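Local coordinates for protein ammonium transporter (Kuenenia stuttgartiensis, PDB 6EU6) that probably senses ammonium as the membrane-embedded Amt-family part of a sensor histidine kinase and signals its presence across the membrane, at residues N9-W12 against V13-A17; V278-T281 against A282-N285; Y136-F139 against G140-W144. All blocks are in the same frame, centred on the assembly; numbering follows the deposited sequence.

Contact 1 of 3, residues N9-W12 against V13-A17; sequences NHLW and VIMAA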
loop_
_atom_site.group_PDB
_atom_site.type_symbol
_atom_site.label_atom_id
_atom_site.label_comp_id
_atom_site.label_asym_id
_atom_site.label_seq_id
_atom_site.Cartn_x
_atom_site.Cartn_y
_atom_site.Cartn_z
ATOM N N ASN A 9 3.581 20.274 -8.733
ATOM C CA ASN A 9 4.886 19.818 -8.322
ATOM C C ASN A 9 4.849 19.433 -6.849
ATOM O O ASN A 9 5.396 18.387 -6.454
ATOM C CB ASN A 9 5.943 20.886 -8.547
ATOM C CG ASN A 9 6.322 21.044 -9.975
ATOM O OD1 ASN A 9 5.971 20.302 -10.879
ATOM N ND2 ASN A 9 7.036 22.090 -10.214
ATOM N N HIS A 10 4.146 20.214 -6.047
ATOM C CA HIS A 10 3.831 19.824 -4.668
ATOM C C HIS A 10 3.081 18.520 -4.569
ATOM O O HIS A 10 3.432 17.662 -3.798
ATOM C CB HIS A 10 3.000 20.881 -3.934
ATOM C CG HIS A 10 3.791 22.033 -3.432
ATOM N ND1 HIS A 10 4.494 21.989 -2.259
ATOM C CD2 HIS A 10 3.913 23.299 -3.885
ATOM C CE1 HIS A 10 5.076 23.145 -2.043
ATOM N NE2 HIS A 10 4.752 23.950 -3.019
ATOM N N LEU A 11 2.036 18.386 -5.359
ATOM C CA LEU A 11 1.240 17.210 -5.338
ATOM C C LEU A 11 2.103 15.971 -5.587
ATOM O O LEU A 11 1.972 14.963 -4.851
ATOM C CB LEU A 11 0.126 17.314 -6.361
ATOM C CG LEU A 11 -0.795 16.099 -6.541
ATOM C CD1 LEU A 11 -1.386 15.663 -5.210
ATOM C CD2 LEU A 11 -1.892 16.451 -7.554
ATOM N N TRP A 12 2.952 16.021 -6.633
ATOM C CA TRP A 12 3.725 14.830 -6.975
ATOM C C TRP A 12 4.767 14.540 -5.876
ATOM O O TRP A 12 4.876 13.401 -5.376
ATOM C CB TRP A 12 4.364 14.938 -8.327
ATOM C CG TRP A 12 5.357 13.812 -8.644
ATOM C CD1 TRP A 12 6.626 13.957 -9.134
ATOM C CD2 TRP A 12 5.156 12.394 -8.487
ATOM N NE1 TRP A 12 7.220 12.754 -9.285
ATOM C CE2 TRP A 12 6.342 11.766 -8.921
ATOM C CE3 TRP A 12 4.081 11.589 -8.000
ATOM C CZ2 TRP A 12 6.513 10.364 -8.886
ATOM C CZ3 TRP A 12 4.245 10.185 -7.954
ATOM C CH2 TRP A 12 5.469 9.591 -8.418
ATOM N N VAL A 13 5.503 15.568 -5.439
ATOM C CA VAL A 13 6.551 15.353 -4.462
ATOM C C VAL A 13 5.954 14.772 -3.191
ATOM O O VAL A 13 6.533 13.893 -2.572
ATOM C CB VAL A 13 7.366 16.635 -4.247
ATOM C CG1 VAL A 13 8.308 16.510 -3.073
ATOM C CG2 VAL A 13 8.177 16.922 -5.522
ATOM N N ILE A 14 4.794 15.273 -2.775
ATOM C CA ILE A 14 4.190 14.806 -1.517
ATOM C C ILE A 14 3.633 13.391 -1.681
ATOM O O ILE A 14 3.806 12.532 -0.805
ATOM C CB ILE A 14 3.187 15.853 -0.902
ATOM C CG1 ILE A 14 3.090 15.720 0.573
ATOM C CG2 ILE A 14 1.815 15.644 -1.456
ATOM C CD1 ILE A 14 4.280 16.173 1.363
ATOM N N MET A 15 3.053 13.106 -2.832
ATOM C CA MET A 15 2.599 11.723 -3.113
ATOM C C MET A 15 3.787 10.730 -3.090
ATOM O O MET A 15 3.731 9.656 -2.474
ATOM C CB MET A 15 1.863 11.632 -4.451
ATOM C CG MET A 15 0.336 11.646 -4.376
ATOM S SD MET A 15 -0.312 10.239 -3.314
ATOM C CE MET A 15 0.763 8.819 -3.304
ATOM N N ALA A 16 4.852 11.085 -3.788
ATOM C CA ALA A 16 6.078 10.292 -3.793
ATOM C C ALA A 16 6.601 10.127 -2.407
ATOM O O ALA A 16 7.057 9.050 -2.053
ATOM C CB ALA A 16 7.115 10.949 -4.689
ATOM N N ALA A 17 6.550 11.175 -1.601
ATOM C CA ALA A 17 7.054 11.062 -0.265
ATOM C C ALA A 17 6.250 10.025 0.555
ATOM O O ALA A 17 6.796 9.245 1.367
ATOM C CB ALA A 17 7.060 12.408 0.432
#
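Ala16 sets its methyl over one face of the Trp12 indole. CB of Ala16 lies 4.2 Å from the centroid of the six-membered ring of Trp12, only 6° off the ring normal, so this is a CH-pi contact. With CG anti to the backbone N (chi1 171°), CG of Trp12 lies beside the carbonyl carbon, and the ring reaches forward to Met15 and Ala16. CB of Met15 also packs on the indole, 4.2 Å from CE3 of Trp12, and these two side chains cross at about a right angle. Ala16 and Trp12 share a backbone bond as well, Ala16 N to Trp12 O at 2.8 Å, which is nearly straight at 175°. This is the tight part of the contact. Outside it, NE1 of Trp12 is held by Gly225 O, and Ile235 and Ile239 of helix 234-261 touch the ring.

The segment is regular alpha-helix within helix 2-34. Val13 N to Asn9 O is 3.0 Å, and Ile14 to His10 and Met15 to Leu11 repeat the i to i+4 pattern.

The pair of Leu11 and Met15 is looser within this helix. CD1 of Leu11 stays 4.4 Å from CG of Met15. This side does not face solvent. Leu11 packs on Leu11 of the third subunit and on Trp12 of the second, and Met15 meets Met15 of both other subunits of the trimer.

Contact 2 of 3, residues V278-T281 against A282-N285; sequences VAIT and ASSN
Ile280 meets two serines of the following turn. Its CG1 lies 3.9 Å from CB of Ser284, and its CD1 is 3.9 Å from OG of Ser283. CG1 is anti to the backbone N (chi1 -159°), which carries this branch beside the carbonyl and on toward both serines. The backbone of Ile280 takes part as well: its O accepts a bond from Ser283 N at 3.1 Å. One residue earlier, Ala282 N gives a bond to Ala279 O, also 3.1 Å. Both donors sit well above the plane of the carbonyl they use, the Ser283 N by 58°, consistent with i to i+3 bonding.

A water makes the next layer. It donates to Ala279 O at 2.8 Å and accepts from Ser283 OG at 2.8 Å. Ala279 O thus has two donors, one from the backbone and one from the water.

Further out, Thr281 OG1 is bonded to Leu277 O in the preceding turn. The backbones of Thr281 and Ala282 bond to Ala165 and Phe164, and Ser284 O accepts from Asn241 ND2. Helix 289-312 covers Ala279 and Ile280, and Val337 of helix 322-340 lies against Ala282 and Ser283.

These i to i+3 bonds are typical of a 3-10-like tightening where a transmembrane helix of the Amt fold, here 266-280, runs out into a loop whose first residues are packed among helices.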
loop_
_atom_site.group_PDB
_atom_site.type_symbol
_atom_site.label_atom_id
_atom_site.label_comp_id
_atom_site.label_asym_id
_atom_site.label_seq_id
_atom_site.Cartn_x
_atom_site.Cartn_y
_atom_site.Cartn_z
ATOM N N VAL A 278 18.420 -0.279 -5.860
ATOM C CA VAL A 278 19.376 0.641 -5.235
ATOM C C VAL A 278 20.236 1.254 -6.344
ATOM O O VAL A 278 20.349 2.467 -6.448
ATOM C CB VAL A 278 20.219 -0.055 -4.172
ATOM C CG1 VAL A 278 21.442 0.802 -3.828
ATOM C CG2 VAL A 278 19.389 -0.327 -2.893
ATOM N N ALA A 279 20.709 0.427 -7.269
ATOM C CA ALA A 279 21.627 0.915 -8.276
ATOM C C ALA A 279 21.015 1.915 -9.211
ATOM O O ALA A 279 21.629 2.978 -9.525
ATOM C CB ALA A 279 22.233 -0.233 -9.056
ATOM N N ILE A 280 19.774 1.637 -9.632
ATOM C CA ILE A 280 19.106 2.515 -10.583
ATOM C C ILE A 280 18.703 3.859 -9.963
ATOM O O ILE A 280 18.492 4.825 -10.665
ATOM C CB ILE A 280 17.928 1.827 -11.270
ATOM C CG1 ILE A 280 17.599 2.526 -12.552
ATOM C CG2 ILE A 280 16.673 1.840 -10.362
ATOM C CD1 ILE A 280 18.662 2.385 -13.617
ATOM N N THR A 281 18.714 3.922 -8.635
ATOM C CA THR A 281 18.444 5.130 -7.897
ATOM C C THR A 281 19.460 6.225 -8.213
ATOM O O THR A 281 19.197 7.435 -7.992
ATOM C CB THR A 281 18.395 4.796 -6.356
ATOM O OG1 THR A 281 17.215 3.980 -6.112
ATOM C CG2 THR A 281 18.148 5.893 -5.552
ATOM N N ALA A 282 20.648 5.839 -8.665
ATOM C CA ALA A 282 21.700 6.873 -8.954
ATOM C C ALA A 282 21.406 7.597 -10.248
ATOM O O ALA A 282 21.876 8.700 -10.437
ATOM C CB ALA A 282 23.065 6.234 -9.097
ATOM N N SER A 283 20.703 6.947 -11.171
ATOM C CA SER A 283 20.721 7.388 -12.537
ATOM C C SER A 283 19.418 7.288 -13.280
ATOM O O SER A 283 19.372 7.526 -14.488
ATOM C CB SER A 283 21.765 6.582 -13.300
ATOM O OG SER A 283 21.352 5.237 -13.388
ATOM N N SER A 284 18.315 7.007 -12.600
ATOM C CA SER A 284 17.100 6.654 -13.352
ATOM C C SER A 284 16.563 7.801 -14.208
ATOM O O SER A 284 15.794 7.548 -15.115
ATOM C CB SER A 284 16.006 6.112 -12.412
ATOM O OG SER A 284 15.784 7.080 -11.442
ATOM N N ASN A 285 16.949 9.063 -13.947
ATOM C CA ASN A 285 16.480 10.181 -14.759
ATOM C C ASN A 285 17.340 10.414 -16.010
ATOM O O ASN A 285 16.967 11.223 -16.867
ATOM C CB ASN A 285 16.505 11.460 -13.941
ATOM C CG ASN A 285 17.936 11.839 -13.485
ATOM O OD1 ASN A 285 18.767 10.987 -13.116
ATOM N ND2 ASN A 285 18.217 13.111 -13.504
HETATM O O HOH W 1 23.017 3.618 -11.841
#

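Contact 3 of 3, residues Y136-F139 against G140-W144; sequences YPIF and GHWAW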
loop_
_atom_site.group_PDB
_atom_site.type_symbol
_atom_site.label_atom_id
_atom_site.label_comp_id
_atom_site.label_asym_id
_atom_site.label_seq_id
_atom_site.Cartn_x
_atom_site.Cartn_y
_atom_site.Cartn_z
ATOM N N TYR A 136 24.476 11.008 7.990
ATOM C CA TYR A 136 23.660 11.187 6.757
ATOM C C TYR A 136 23.549 12.641 6.288
ATOM O O TYR A 136 23.790 12.943 5.094
ATOM C CB TYR A 136 22.263 10.515 6.951
ATOM C CG TYR A 136 21.348 10.777 5.844
ATOM C CD1 TYR A 136 21.473 10.096 4.659
ATOM C CD2 TYR A 136 20.396 11.788 5.941
ATOM C CE1 TYR A 136 20.656 10.387 3.590
ATOM C CE2 TYR A 136 19.562 12.122 4.861
ATOM C CZ TYR A 136 19.678 11.388 3.680
ATOM O OH TYR A 136 18.828 11.645 2.601
ATOM N N PRO A 137 23.110 13.545 7.162
ATOM C CA PRO A 137 22.903 14.869 6.637
ATOM C C PRO A 137 24.224 15.659 6.262
ATOM O O PRO A 137 24.191 16.485 5.375
ATOM C CB PRO A 137 22.178 15.607 7.785
ATOM C CG PRO A 137 22.659 14.922 9.021
ATOM C CD PRO A 137 22.900 13.461 8.616
ATOM N N ILE A 138 25.341 15.367 6.903
ATOM C CA ILE A 138 26.596 16.053 6.523
ATOM C C ILE A 138 27.112 15.565 5.167
ATOM O O ILE A 138 27.356 16.370 4.280
ATOM C CB ILE A 138 27.666 15.915 7.631
ATOM C CG1 ILE A 138 27.223 16.735 8.830
ATOM C CG2 ILE A 138 29.027 16.398 7.113
ATOM C CD1 ILE A 138 27.945 16.427 10.136
ATOM N N PHE A 139 27.189 14.252 4.968
ATOM C CA PHE A 139 27.406 13.741 3.589
ATOM C C PHE A 139 26.379 14.241 2.599
ATOM O O PHE A 139 26.710 14.598 1.478
ATOM C CB PHE A 139 27.543 12.205 3.502
ATOM C CG PHE A 139 27.973 11.727 2.145
ATOM C CD1 PHE A 139 27.025 11.493 1.132
ATOM C CD2 PHE A 139 29.319 11.584 1.820
ATOM C CE1 PHE A 139 27.434 11.099 -0.161
ATOM C CE2 PHE A 139 29.731 11.203 0.511
ATOM C CZ PHE A 139 28.777 10.942 -0.459
ATOM N N GLY A 140 25.139 14.348 3.030
ATOM C CA GLY A 140 24.109 14.835 2.153
ATOM C C GLY A 140 24.373 16.267 1.719
ATOM O O GLY A 140 24.027 16.650 0.615
ATOM N N HIS A 141 24.891 17.060 2.644
ATOM C CA HIS A 141 25.263 18.453 2.311
ATOM C C HIS A 141 26.354 18.438 1.214
ATOM O O HIS A 141 26.257 19.143 0.204
ATOM C CB HIS A 141 25.762 19.192 3.523
ATOM C CG HIS A 141 25.963 20.645 3.273
ATOM N ND1 HIS A 141 24.913 21.536 3.240
ATOM C CD2 HIS A 141 27.087 21.363 2.995
ATOM C CE1 HIS A 141 25.379 22.752 2.998
ATOM N NE2 HIS A 141 26.693 22.673 2.853
ATOM N N TRP A 142 27.329 17.561 1.381
ATOM C CA TRP A 142 28.450 17.512 0.433
ATOM C C TRP A 142 27.969 17.235 -0.963
ATOM O O TRP A 142 28.499 17.814 -1.930
ATOM C CB TRP A 142 29.489 16.498 0.858
ATOM C CG TRP A 142 30.071 16.745 2.189
ATOM C CD1 TRP A 142 29.928 17.886 2.961
ATOM C CD2 TRP A 142 30.858 15.844 2.957
ATOM N NE1 TRP A 142 30.574 17.711 4.175
ATOM C CE2 TRP A 142 31.161 16.473 4.169
ATOM C CE3 TRP A 142 31.324 14.554 2.747
ATOM C CZ2 TRP A 142 31.891 15.847 5.159
ATOM C CZ3 TRP A 142 32.054 13.972 3.709
ATOM C CH2 TRP A 142 32.318 14.599 4.895
ATOM N N ALA A 143 26.981 16.321 -1.056
ATOM C CA ALA A 143 26.495 15.765 -2.359
ATOM C C ALA A 143 25.355 16.537 -2.926
ATOM O O ALA A 143 25.258 16.779 -4.136
ATOM C CB ALA A 143 26.112 14.288 -2.173
ATOM N N TRP A 144 24.512 17.056 -2.032
ATOM C CA TRP A 144 23.264 17.653 -2.443
ATOM C C TRP A 144 22.999 19.038 -1.824
ATOM O O TRP A 144 21.894 19.510 -1.904
ATOM C CB TRP A 144 22.106 16.726 -1.963
ATOM C CG TRP A 144 21.925 15.422 -2.716
ATOM C CD1 TRP A 144 22.541 15.018 -3.864
ATOM C CD2 TRP A 144 21.046 14.368 -2.345
ATOM N NE1 TRP A 144 22.104 13.739 -4.238
ATOM C CE2 TRP A 144 21.161 13.345 -3.328
ATOM C CE3 TRP A 144 20.149 14.199 -1.291
ATOM C CZ2 TRP A 144 20.423 12.192 -3.281
ATOM C CZ3 TRP A 144 19.384 13.052 -1.240
ATOM C CH2 TRP A 144 19.556 12.029 -2.227
#
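Ile138 and Phe139 both pack against the indole of Trp142, one turn on in helix 121-144 of the Amt helical bundle. This helix is kinked at Pro137, whose N has no bond to the turn before.

Backbone bonds come first. Gly140 N to Tyr136 O (2.8 Å) and Trp142 N to Ile138 O (3.1 Å) are i to i+4 bonds, repeated by His141 with Pro137 and Ala143 with Phe139.

Two polar contacts involve the indole. CG of Trp142 is anti to its carbonyl carbon (chi1 -59°), which turns the indole back toward the preceding turn. One ring face then lies under Ile138 O, which stands 3.2 Å above the plane near the rim. NE1 of Trp142 is hydrogen-bonded to Leu74 O.

The aromatic pair is oblique. The Phe139 ring and the six-membered ring of Trp142 have planes at 60°, and CD2 of Phe139 meets CE3 of Trp142 at 3.7 Å. Trp155 and Trp370 also meet the Trp142 ring.

Purely apolar contacts complete the account. CG2 of Ile138 reaches CZ2 of Trp142 at 3.5 Å. Cutting Trp142 back to an alanine is likely to leave Ile138 CG2 and the Phe139 ring without their packing partner and Leu74 O without its NE1 donor. Across the ring from CD2, CE1 of Phe139 comes within 4.0 Å of Ala143 CB.

Overall arrangement
From the N terminus the chain passes contact 1 in helix 2-34, then contact 3 in helix 121-144, then contact 2 at the end of helix 266-280. Each joins neighbouring turns of one continuous stretch, so none closes a long loop. They follow in series, and none nests in or crosses another. No two touch: the nearest atoms of contacts 2 and 3 are about 7 Å apart, those of contacts 1 and 2 about 10 Å. Contact 1 lies at the trimer interface, while no other subunit touches contacts 2 and 3. Helix 93-114 packs on both contacts 1 and 3, and helix 234-261 on contacts 1 and 2.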